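Local structure of SWD1-like protein (Myceliophthora thermophila, 6E29) at residues L82-Q87 / I92-Q97; R103-R108 / H122-A127; V49-L54 / V59-R64. The protein probably serves as a WD-repeat subunit of the COMPASS complex, which methylates histone H3, with this chain holding its beta-propeller domain. All blocks are in the same frame, centred on the assembly; numbering follows the deposited sequence.

Interaction 1 of 3, residues L82-Q87 / I92-Q97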
loop_
_atom_site.group_PDB
_atom_site.type_symbol
_atom_site.label_atom_id
_atom_site.label_comp_id
_atom_site.label_asym_id
_atom_site.label_seq_id
_atom_site.Cartn_x
_atom_site.Cartn_y
_atom_site.Cartn_z
ATOM N N LEU B 82 -14.882 -4.026 -2.167
ATOM C CA LEU B 82 -13.595 -4.244 -1.510
ATOM C C LEU B 82 -12.748 -5.106 -2.416
ATOM O O LEU B 82 -13.167 -6.192 -2.821
ATOM C CB LEU B 82 -13.764 -4.918 -0.138
ATOM C CG LEU B 82 -12.489 -5.296 0.648
ATOM C CD1 LEU B 82 -11.734 -4.062 0.993
ATOM C CD2 LEU B 82 -12.903 -6.068 1.902
ATOM N N LEU B 83 -11.550 -4.628 -2.724
ATOM C CA LEU B 83 -10.639 -5.342 -3.589
ATOM C C LEU B 83 -9.582 -6.017 -2.717
ATOM O O LEU B 83 -8.918 -5.356 -1.919
ATOM C CB LEU B 83 -10.004 -4.354 -4.555
ATOM C CG LEU B 83 -9.171 -4.969 -5.655
ATOM C CD1 LEU B 83 -10.076 -5.494 -6.745
ATOM C CD2 LEU B 83 -8.211 -3.875 -6.191
ATOM N N SER B 84 -9.468 -7.326 -2.826
ATOM C CA SER B 84 -8.491 -8.080 -2.045
ATOM C C SER B 84 -7.499 -8.794 -2.960
ATOM O O SER B 84 -7.847 -9.251 -4.054
ATOM C CB SER B 84 -9.192 -9.108 -1.121
ATOM O OG SER B 84 -10.079 -9.975 -1.874
ATOM N N ALA B 85 -6.268 -8.934 -2.495
ATOM C CA ALA B 85 -5.243 -9.588 -3.290
ATOM C C ALA B 85 -4.508 -10.588 -2.414
ATOM O O ALA B 85 -4.458 -10.409 -1.202
ATOM C CB ALA B 85 -4.253 -8.556 -3.843
ATOM N N CYS B 86 -3.910 -11.625 -3.013
ATOM C CA CYS B 86 -3.254 -12.644 -2.200
ATOM C C CYS B 86 -1.930 -13.065 -2.812
ATOM O O CYS B 86 -1.616 -12.744 -3.955
ATOM C CB CYS B 86 -4.150 -13.884 -2.007
ATOM S SG CYS B 86 -4.422 -14.883 -3.472
ATOM N N GLN B 87 -1.163 -13.835 -2.038
ATOM C CA GLN B 87 0.055 -14.444 -2.553
ATOM C C GLN B 87 -0.229 -15.554 -3.539
ATOM O O GLN B 87 0.702 -16.002 -4.219
ATOM C CB GLN B 87 0.900 -15.005 -1.412
ATOM C CG GLN B 87 1.544 -13.947 -0.563
ATOM C CD GLN B 87 2.223 -14.503 0.675
ATOM O OE1 GLN B 87 2.057 -15.682 1.030
ATOM N NE2 GLN B 87 3.000 -13.653 1.347
ATOM N N ILE B 92 -9.595 -10.077 -6.270
ATOM C CA ILE B 92 -11.055 -10.244 -6.285
ATOM C C ILE B 92 -11.709 -8.933 -5.871
ATOM O O ILE B 92 -11.260 -8.285 -4.917
ATOM C CB ILE B 92 -11.506 -11.386 -5.344
ATOM C CG1 ILE B 92 -10.997 -12.746 -5.844
ATOM C CG2 ILE B 92 -13.032 -11.379 -5.138
ATOM C CD1 ILE B 92 -11.314 -13.901 -4.860
ATOM N N LEU B 93 -12.772 -8.554 -6.571
ATOM C CA LEU B 93 -13.615 -7.430 -6.205
ATOM C C LEU B 93 -14.893 -7.997 -5.616
ATOM O O LEU B 93 -15.678 -8.648 -6.327
ATOM C CB LEU B 93 -13.976 -6.526 -7.378
ATOM C CG LEU B 93 -14.717 -5.299 -6.824
ATOM C CD1 LEU B 93 -13.810 -4.521 -5.953
ATOM C CD2 LEU B 93 -15.166 -4.431 -7.955
ATOM N N TRP B 94 -15.067 -7.778 -4.310
ATOM C CA TRP B 94 -16.238 -8.210 -3.559
ATOM C C TRP B 94 -17.306 -7.126 -3.608
ATOM O O TRP B 94 -17.003 -5.931 -3.491
ATOM C CB TRP B 94 -15.864 -8.489 -2.089
ATOM C CG TRP B 94 -14.819 -9.519 -1.943
ATOM C CD1 TRP B 94 -13.473 -9.315 -1.821
ATOM C CD2 TRP B 94 -15.012 -10.937 -1.941
ATOM N NE1 TRP B 94 -12.813 -10.522 -1.726
ATOM C CE2 TRP B 94 -13.739 -11.535 -1.793
ATOM C CE3 TRP B 94 -16.149 -11.765 -2.009
ATOM C CZ2 TRP B 94 -13.566 -12.925 -1.725
ATOM C CZ3 TRP B 94 -15.974 -13.146 -1.954
ATOM C CH2 TRP B 94 -14.694 -13.712 -1.818
ATOM N N ASP B 95 -18.550 -7.546 -3.753
ATOM C CA ASP B 95 -19.707 -6.689 -3.537
ATOM C C ASP B 95 -20.211 -6.964 -2.108
ATOM O O ASP B 95 -20.719 -8.054 -1.809
ATOM C CB ASP B 95 -20.761 -6.978 -4.608
ATOM C CG ASP B 95 -21.993 -6.081 -4.516
ATOM O OD1 ASP B 95 -22.117 -5.282 -3.559
ATOM O OD2 ASP B 95 -22.845 -6.198 -5.428
ATOM N N LEU B 96 -19.998 -6.000 -1.213
ATOM C CA LEU B 96 -20.415 -6.172 0.175
ATOM C C LEU B 96 -21.895 -5.927 0.363
ATOM O O LEU B 96 -22.416 -6.214 1.448
ATOM C CB LEU B 96 -19.639 -5.237 1.086
ATOM C CG LEU B 96 -18.131 -5.432 0.979
ATOM C CD1 LEU B 96 -17.413 -4.531 1.971
ATOM C CD2 LEU B 96 -17.752 -6.892 1.168
ATOM N N GLN B 97 -22.590 -5.415 -0.656
ATOM C CA GLN B 97 -24.042 -5.335 -0.538
ATOM C C GLN B 97 -24.671 -6.722 -0.392
ATOM O O GLN B 97 -25.663 -6.873 0.333
ATOM C CB GLN B 97 -24.628 -4.595 -1.733
ATOM C CG GLN B 97 -26.123 -4.619 -1.794
ATOM C CD GLN B 97 -26.640 -3.777 -2.923
ATOM O OE1 GLN B 97 -27.140 -4.293 -3.927
ATOM N NE2 GLN B 97 -26.494 -2.462 -2.788
#
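Ser84 and Trp94 join the two middle strands of a WD-repeat blade through their side chains: the indole NE1 donates to Ser84 OG (2.8 Å, N-H...O 149°), which sits at the ring edge, 8° out of its plane. On the face that carries the indole, chi1 of 54° sets Ser84 OG between the backbone N and the carbonyl carbon, within reach of NE1. It also hydrogen-bonds His66 NE2, giving the His-Ser-Trp chain of the hydrogen-bond network characteristic of WD40 blades, with Trp94-Asp95 as the WD dipeptide.

Backbone bonds surround this link. Leu82 and Trp94 form one antiparallel hydrogen-bonded pair, with Trp94 N to Leu82 O at 2.9 Å; Ser84 and Ile92 form the next, with Ser84 N to Ile92 O at 2.9 Å. Between them Leu83 and Leu93 form a non-hydrogen-bonded pair, and Leu83 CA makes a CA-H...O contact with Ile92 O (3.3 Å).

Apolar contacts occupy both faces. Leu83 CD1 meets Leu93 CD1 at 3.9 Å on one; on the other, Leu82 CB approaches Leu96 CD1 (4.2 Å), and Ile92 CG2 rests over the indole near its rim. At the end of the strand Asp95 OD1 accepts from Gln97 N in an Asx turn and forms a salt bridge with Arg80. Both buried polar ends, the serine hydroxyl and the indole N-H, are thus satisfied within the protein, and their bond fixes how the Trp94 ring is turned.

Interaction 2 of 3, residues R103-R108 / H122-A127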
loop_
_atom_site.group_PDB
_atom_site.type_symbol
_atom_site.label_atom_id
_atom_site.label_comp_id
_atom_site.label_asym_id
_atom_site.label_seq_id
_atom_site.Cartn_x
_atom_site.Cartn_y
_atom_site.Cartn_z
ATOM N N ARG B 103 -16.079 -9.436 -9.219
ATOM C CA ARG B 103 -15.074 -9.601 -10.274
ATOM C C ARG B 103 -13.889 -10.375 -9.715
ATOM O O ARG B 103 -13.602 -10.322 -8.513
ATOM C CB ARG B 103 -14.528 -8.273 -10.825
ATOM C CG ARG B 103 -15.549 -7.359 -11.481
ATOM C CD ARG B 103 -15.877 -7.820 -12.872
ATOM N NE ARG B 103 -16.909 -7.008 -13.514
ATOM C CZ ARG B 103 -18.222 -7.274 -13.450
ATOM N NH1 ARG B 103 -18.667 -8.311 -12.739
ATOM N NH2 ARG B 103 -19.106 -6.503 -14.083
ATOM N N GLU B 104 -13.166 -11.052 -10.600
ATOM C CA GLU B 104 -12.030 -11.866 -10.178
ATOM C C GLU B 104 -10.973 -11.931 -11.276
ATOM O O GLU B 104 -11.285 -12.300 -12.410
ATOM C CB GLU B 104 -12.526 -13.268 -9.852
ATOM C CG GLU B 104 -11.465 -14.171 -9.320
ATOM C CD GLU B 104 -12.062 -15.492 -8.843
ATOM O OE1 GLU B 104 -11.308 -16.303 -8.271
ATOM O OE2 GLU B 104 -13.276 -15.724 -9.053
ATOM N N VAL B 105 -9.718 -11.637 -10.931
ATOM C CA VAL B 105 -8.624 -11.565 -11.899
ATOM C C VAL B 105 -7.446 -12.375 -11.368
ATOM O O VAL B 105 -6.982 -12.137 -10.244
ATOM C CB VAL B 105 -8.206 -10.106 -12.168
ATOM C CG1 VAL B 105 -7.094 -10.035 -13.266
ATOM C CG2 VAL B 105 -9.427 -9.253 -12.538
ATOM N N ARG B 106 -6.978 -13.343 -12.167
ATOM C CA ARG B 106 -5.856 -14.205 -11.803
ATOM C C ARG B 106 -4.607 -13.846 -12.605
ATOM O O ARG B 106 -4.650 -13.765 -13.839
ATOM C CB ARG B 106 -6.219 -15.681 -12.007
ATOM C CG ARG B 106 -7.551 -16.020 -11.338
ATOM C CD ARG B 106 -7.944 -17.478 -11.555
ATOM N NE ARG B 106 -9.221 -17.585 -12.271
ATOM C CZ ARG B 106 -10.406 -17.427 -11.692
ATOM N NH1 ARG B 106 -10.456 -17.171 -10.404
ATOM N NH2 ARG B 106 -11.536 -17.539 -12.398
ATOM N N PHE B 107 -3.495 -13.656 -11.908
ATOM C CA PHE B 107 -2.234 -13.301 -12.546
ATOM C C PHE B 107 -1.327 -14.528 -12.594
ATOM O O PHE B 107 -1.743 -15.642 -12.287
ATOM C CB PHE B 107 -1.574 -12.127 -11.815
ATOM C CG PHE B 107 -2.361 -10.846 -11.891
ATOM C CD1 PHE B 107 -3.241 -10.497 -10.872
ATOM C CD2 PHE B 107 -2.258 -10.013 -13.005
ATOM C CE1 PHE B 107 -3.998 -9.332 -10.943
ATOM C CE2 PHE B 107 -3.007 -8.838 -13.086
ATOM C CZ PHE B 107 -3.885 -8.496 -12.034
ATOM N N ARG B 108 -0.062 -14.336 -12.956
ATOM C CA ARG B 108 0.884 -15.445 -13.037
ATOM C C ARG B 108 1.943 -15.381 -11.937
ATOM O O ARG B 108 3.000 -16.015 -12.054
ATOM C CB ARG B 108 1.543 -15.484 -14.418
ATOM C CG ARG B 108 0.673 -14.971 -15.572
ATOM C CD ARG B 108 1.489 -14.886 -16.883
ATOM N NE ARG B 108 2.744 -14.135 -16.694
ATOM C CZ ARG B 108 3.065 -12.989 -17.307
ATOM N NH1 ARG B 108 2.239 -12.434 -18.190
ATOM N NH2 ARG B 108 4.230 -12.395 -17.053
ATOM N N HIS B 122 -14.202 -0.027 -11.027
ATOM C CA HIS B 122 -14.002 -0.917 -12.166
ATOM C C HIS B 122 -12.600 -0.830 -12.777
ATOM O O HIS B 122 -12.403 -1.325 -13.898
ATOM C CB HIS B 122 -15.038 -0.626 -13.254
ATOM C CG HIS B 122 -16.438 -0.997 -12.869
ATOM N ND1 HIS B 122 -17.435 -0.059 -12.714
ATOM C CD2 HIS B 122 -16.994 -2.197 -12.566
ATOM C CE1 HIS B 122 -18.555 -0.670 -12.363
ATOM N NE2 HIS B 122 -18.315 -1.966 -12.268
ATOM N N GLN B 123 -11.635 -0.200 -12.100
ATOM C CA GLN B 123 -10.257 -0.243 -12.561
ATOM C C GLN B 123 -9.355 -0.367 -11.351
ATOM O O GLN B 123 -9.611 0.260 -10.325
ATOM C CB GLN B 123 -9.886 0.996 -13.346
ATOM C CG GLN B 123 -8.539 0.869 -14.000
ATOM C CD GLN B 123 -7.974 2.172 -14.453
ATOM O OE1 GLN B 123 -7.264 2.850 -13.711
ATOM N NE2 GLN B 123 -8.199 2.490 -15.708
ATOM N N PHE B 124 -8.319 -1.195 -11.458
ATOM C CA PHE B 124 -7.326 -1.273 -10.402
ATOM C C PHE B 124 -5.935 -1.408 -11.002
ATOM O O PHE B 124 -5.761 -1.707 -12.203
ATOM C CB PHE B 124 -7.595 -2.438 -9.399
ATOM C CG PHE B 124 -7.346 -3.815 -9.958
ATOM C CD1 PHE B 124 -6.092 -4.398 -9.904
ATOM C CD2 PHE B 124 -8.409 -4.553 -10.498
ATOM C CE1 PHE B 124 -5.891 -5.687 -10.436
ATOM C CE2 PHE B 124 -8.199 -5.828 -11.044
ATOM C CZ PHE B 124 -6.935 -6.394 -11.015
ATOM N N ALA B 125 -4.955 -1.130 -10.161
ATOM C CA ALA B 125 -3.543 -1.310 -10.477
ATOM C C ALA B 125 -2.898 -2.268 -9.489
ATOM O O ALA B 125 -3.130 -2.185 -8.269
ATOM C CB ALA B 125 -2.789 0.016 -10.476
ATOM N N ALA B 126 -2.048 -3.156 -9.998
ATOM C CA ALA B 126 -1.402 -4.130 -9.114
ATOM C C ALA B 126 0.105 -4.199 -9.362
ATOM O O ALA B 126 0.583 -3.999 -10.479
ATOM C CB ALA B 126 -2.041 -5.504 -9.296
ATOM N N ALA B 127 0.854 -4.462 -8.307
ATOM C CA ALA B 127 2.278 -4.768 -8.434
ATOM C C ALA B 127 2.461 -6.262 -8.159
ATOM O O ALA B 127 1.847 -6.810 -7.238
ATOM C CB ALA B 127 3.108 -3.898 -7.470
#
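Phe124 is met at its rim by two side chains from segment 103-108, which approach from the opposite direction. Val105 CG2 lies in the plane of the Phe124 ring, 3.9 Å from CE2, while Phe107 brings its CZ to 3.8 Å from Phe124 CE1. Each phenyl therefore presents its edge to the other, and the meeting is purely apolar. Ala126 adds a looser contact, its CB 4.5 Å from Phe107 CZ. Phe124 reaches across because CG stands between its backbone N and carbonyl carbon (chi1 71°).

The alpha carbons of Phe107 and Ala126 are 9.8 Å apart, too far for pairing in one sheet. This is face-to-face packing of adjacent beta-propeller blades: strand 100-106 is the last of its blade, and strand 123-128 the second of the next.

Around this layer, Val91 touches both phenylalanines from the first blade and Val136 touches both from the second, with Ala114 against Phe124. Arg145 makes a cation-pi contact with Phe107 and hydrogen-bonds Arg106 O, holding the end of segment 103-108 to the following blade. At its other end Arg103 donates to the carbonyls of Ile138 and Thr139.

Interaction 3 of 3, residues V49-L54 / V59-R64; sequences VVIWDL and VARKLR
Trp52 carries two valine methyls on one face of its indole, both offset toward the rim: Val59 CG2 from the opposite strand and Val50 CG1 from its own. The former is a CH-pi contact, 3.8 Å from the centroid of the six-membered ring and 10° off its normal. The two methyls also press on each other, Val50 CG1 to Val59 CG2 at 3.5 Å, tighter than usual for carbons. Val59 puts CG2 there by setting it anti to its carbonyl carbon, with CG1 anti to N (chi1 165°).

On the other face of the hairpin, Ile51 and Arg61 run side by side, with Ile51 CG1 touching the aliphatic Arg61 CG at 3.7 Å. Leu63 CD1 fits beside Val49 CG1 (4.0 Å) and also reaches Ile51 CG1.

The backbone ladder is regular at Val49 and Leu63, whose N and O atoms bond each other both ways. Ile51 N bonds Arg61 O, and just beyond it the register slips by one residue at a classic beta bulge: Ile51 O takes a bond from Ala60 N at 2.8 Å and a weak one from Arg61 N at 3.4 Å.

The hairpin forms the outer half of its four-stranded WD blade, strand 58-64 lying at the sheet margin and strand 39-44 flanking strand 48-53 on the other side. Val49 and Ile51 face the next blade, where Val49 packs on strands 70-75 and 81-86 and Ile51 on strand 81-86.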
loop_
_atom_site.group_PDB
_atom_site.type_symbol
_atom_site.label_atom_id
_atom_site.label_comp_id
_atom_site.label_asym_id
_atom_site.label_seq_id
_atom_site.Cartn_x
_atom_site.Cartn_y
_atom_site.Cartn_z
ATOM N N VAL B 49 -11.181 -13.276 4.038
ATOM C CA VAL B 49 -11.304 -11.861 4.343
ATOM C C VAL B 49 -12.474 -11.656 5.289
ATOM O O VAL B 49 -13.541 -12.239 5.088
ATOM C CB VAL B 49 -11.491 -11.020 3.071
ATOM C CG1 VAL B 49 -11.724 -9.537 3.463
ATOM C CG2 VAL B 49 -10.231 -11.153 2.202
ATOM N N VAL B 50 -12.253 -10.867 6.350
ATOM C CA VAL B 50 -13.242 -10.655 7.394
ATOM C C VAL B 50 -13.625 -9.180 7.427
ATOM O O VAL B 50 -12.766 -8.296 7.365
ATOM C CB VAL B 50 -12.732 -11.140 8.769
ATOM C CG1 VAL B 50 -13.804 -10.928 9.849
ATOM C CG2 VAL B 50 -12.381 -12.616 8.687
ATOM N N ILE B 51 -14.919 -8.921 7.470
ATOM C CA ILE B 51 -15.461 -7.575 7.580
ATOM C C ILE B 51 -15.953 -7.444 9.016
ATOM O O ILE B 51 -16.886 -8.147 9.407
ATOM C CB ILE B 51 -16.615 -7.353 6.595
ATOM C CG1 ILE B 51 -16.155 -7.653 5.144
ATOM C CG2 ILE B 51 -17.232 -5.980 6.818
ATOM C CD1 ILE B 51 -14.797 -6.940 4.797
ATOM N N TRP B 52 -15.317 -6.565 9.803
ATOM C CA TRP B 52 -15.718 -6.313 11.192
ATOM C C TRP B 52 -16.598 -5.076 11.258
ATOM O O TRP B 52 -16.224 -4.020 10.752
ATOM C CB TRP B 52 -14.501 -6.082 12.082
ATOM C CG TRP B 52 -13.548 -7.199 12.136
ATOM C CD1 TRP B 52 -12.534 -7.482 11.248
ATOM C CD2 TRP B 52 -13.477 -8.192 13.157
ATOM N NE1 TRP B 52 -11.858 -8.614 11.656
ATOM C CE2 TRP B 52 -12.397 -9.044 12.838
ATOM C CE3 TRP B 52 -14.206 -8.427 14.328
ATOM C CZ2 TRP B 52 -12.061 -10.128 13.630
ATOM C CZ3 TRP B 52 -13.851 -9.473 15.108
ATOM C CH2 TRP B 52 -12.794 -10.320 14.753
ATOM N N ASP B 53 -17.767 -5.211 11.883
ATOM C CA ASP B 53 -18.606 -4.069 12.219
ATOM C C ASP B 53 -18.004 -3.377 13.444
ATOM O O ASP B 53 -18.002 -3.953 14.532
ATOM C CB ASP B 53 -20.018 -4.578 12.490
ATOM C CG ASP B 53 -21.026 -3.474 12.715
ATOM O OD1 ASP B 53 -22.182 -3.623 12.265
ATOM O OD2 ASP B 53 -20.683 -2.461 13.352
ATOM N N LEU B 54 -17.525 -2.125 13.285
ATOM C CA LEU B 54 -16.806 -1.452 14.382
ATOM C C LEU B 54 -17.733 -1.030 15.517
ATOM O O LEU B 54 -17.284 -0.874 16.653
ATOM C CB LEU B 54 -16.024 -0.238 13.861
ATOM C CG LEU B 54 -14.986 -0.705 12.848
ATOM C CD1 LEU B 54 -14.138 0.428 12.329
ATOM C CD2 LEU B 54 -14.133 -1.780 13.521
ATOM N N VAL B 59 -17.920 -9.802 13.855
ATOM C CA VAL B 59 -17.760 -10.120 12.443
ATOM C C VAL B 59 -19.100 -9.949 11.749
ATOM O O VAL B 59 -20.091 -10.535 12.167
ATOM C CB VAL B 59 -17.235 -11.544 12.251
ATOM C CG1 VAL B 59 -17.435 -11.975 10.782
ATOM C CG2 VAL B 59 -15.758 -11.595 12.628
ATOM N N ALA B 60 -19.123 -9.149 10.684
ATOM C CA ALA B 60 -20.302 -8.915 9.866
ATOM C C ALA B 60 -20.370 -9.894 8.714
ATOM O O ALA B 60 -21.452 -10.385 8.384
ATOM C CB ALA B 60 -20.316 -7.489 9.324
ATOM N N ARG B 61 -19.233 -10.209 8.102
ATOM C CA ARG B 61 -19.244 -11.294 7.134
ATOM C C ARG B 61 -17.834 -11.800 6.892
ATOM O O ARG B 61 -16.840 -11.119 7.167
ATOM C CB ARG B 61 -19.906 -10.860 5.830
ATOM C CG ARG B 61 -19.355 -9.600 5.233
ATOM C CD ARG B 61 -19.774 -9.482 3.760
ATOM N NE ARG B 61 -21.119 -9.964 3.449
ATOM C CZ ARG B 61 -22.197 -9.188 3.501
ATOM N NH1 ARG B 61 -22.052 -7.921 3.861
ATOM N NH2 ARG B 61 -23.394 -9.649 3.178
ATOM N N LYS B 62 -17.774 -13.045 6.432
ATOM C CA LYS B 62 -16.534 -13.704 6.044
ATOM C C LYS B 62 -16.592 -14.006 4.549
ATOM O O LYS B 62 -17.572 -14.599 4.074
ATOM C CB LYS B 62 -16.337 -14.998 6.848
ATOM C CG LYS B 62 -15.960 -14.801 8.326
ATOM C CD LYS B 62 -16.165 -16.076 9.108
ATOM C CE LYS B 62 -15.319 -16.125 10.370
ATOM N NZ LYS B 62 -15.522 -14.904 11.196
ATOM N N LEU B 63 -15.532 -13.618 3.822
ATOM C CA LEU B 63 -15.406 -13.782 2.377
ATOM C C LEU B 63 -14.294 -14.780 2.102
ATOM O O LEU B 63 -13.137 -14.553 2.475
ATOM C CB LEU B 63 -15.104 -12.447 1.687
ATOM C CG LEU B 63 -15.976 -11.270 2.158
ATOM C CD1 LEU B 63 -15.345 -9.948 1.722
ATOM C CD2 LEU B 63 -17.398 -11.384 1.623
ATOM N N ARG B 64 -14.637 -15.881 1.453
ATOM C CA ARG B 64 -13.664 -16.931 1.161
ATOM C C ARG B 64 -13.557 -17.033 -0.353
ATOM O O ARG B 64 -14.444 -17.567 -1.023
ATOM C CB ARG B 64 -14.069 -18.244 1.853
ATOM C CG ARG B 64 -14.463 -18.007 3.333
ATOM C CD ARG B 64 -14.493 -19.272 4.192
ATOM N NE ARG B 64 -15.435 -19.174 5.308
ATOM C CZ ARG B 64 -15.095 -19.328 6.585
ATOM N NH1 ARG B 64 -13.821 -19.540 6.899
ATOM N NH2 ARG B 64 -16.016 -19.242 7.553
#

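In the fold
From the N terminus the three contacts follow in series, none enclosing or crossing another. Interaction 3 closes the hairpin between strands 48-53 and 58-64 of one blade; interaction 1 closes that between strands 81-86 and 90-95 of the next; interaction 2 reaches a third blade. Leu82 CD2 touches Ile51 CD1 at 3.6 Å and Trp94 CG meets Leu63 CD1 at 3.7 Å, packing the first two blades together. Leu93 N to Arg103 O (2.8 Å) is a probable hydrogen bond joining interactions 1 and 2 in one sheet. Interactions 2 and 3 stay about 8 Å apart at their nearest atoms; interaction 1 lies in the middle blade of three in the seven-bladed propeller and touches both neighbours.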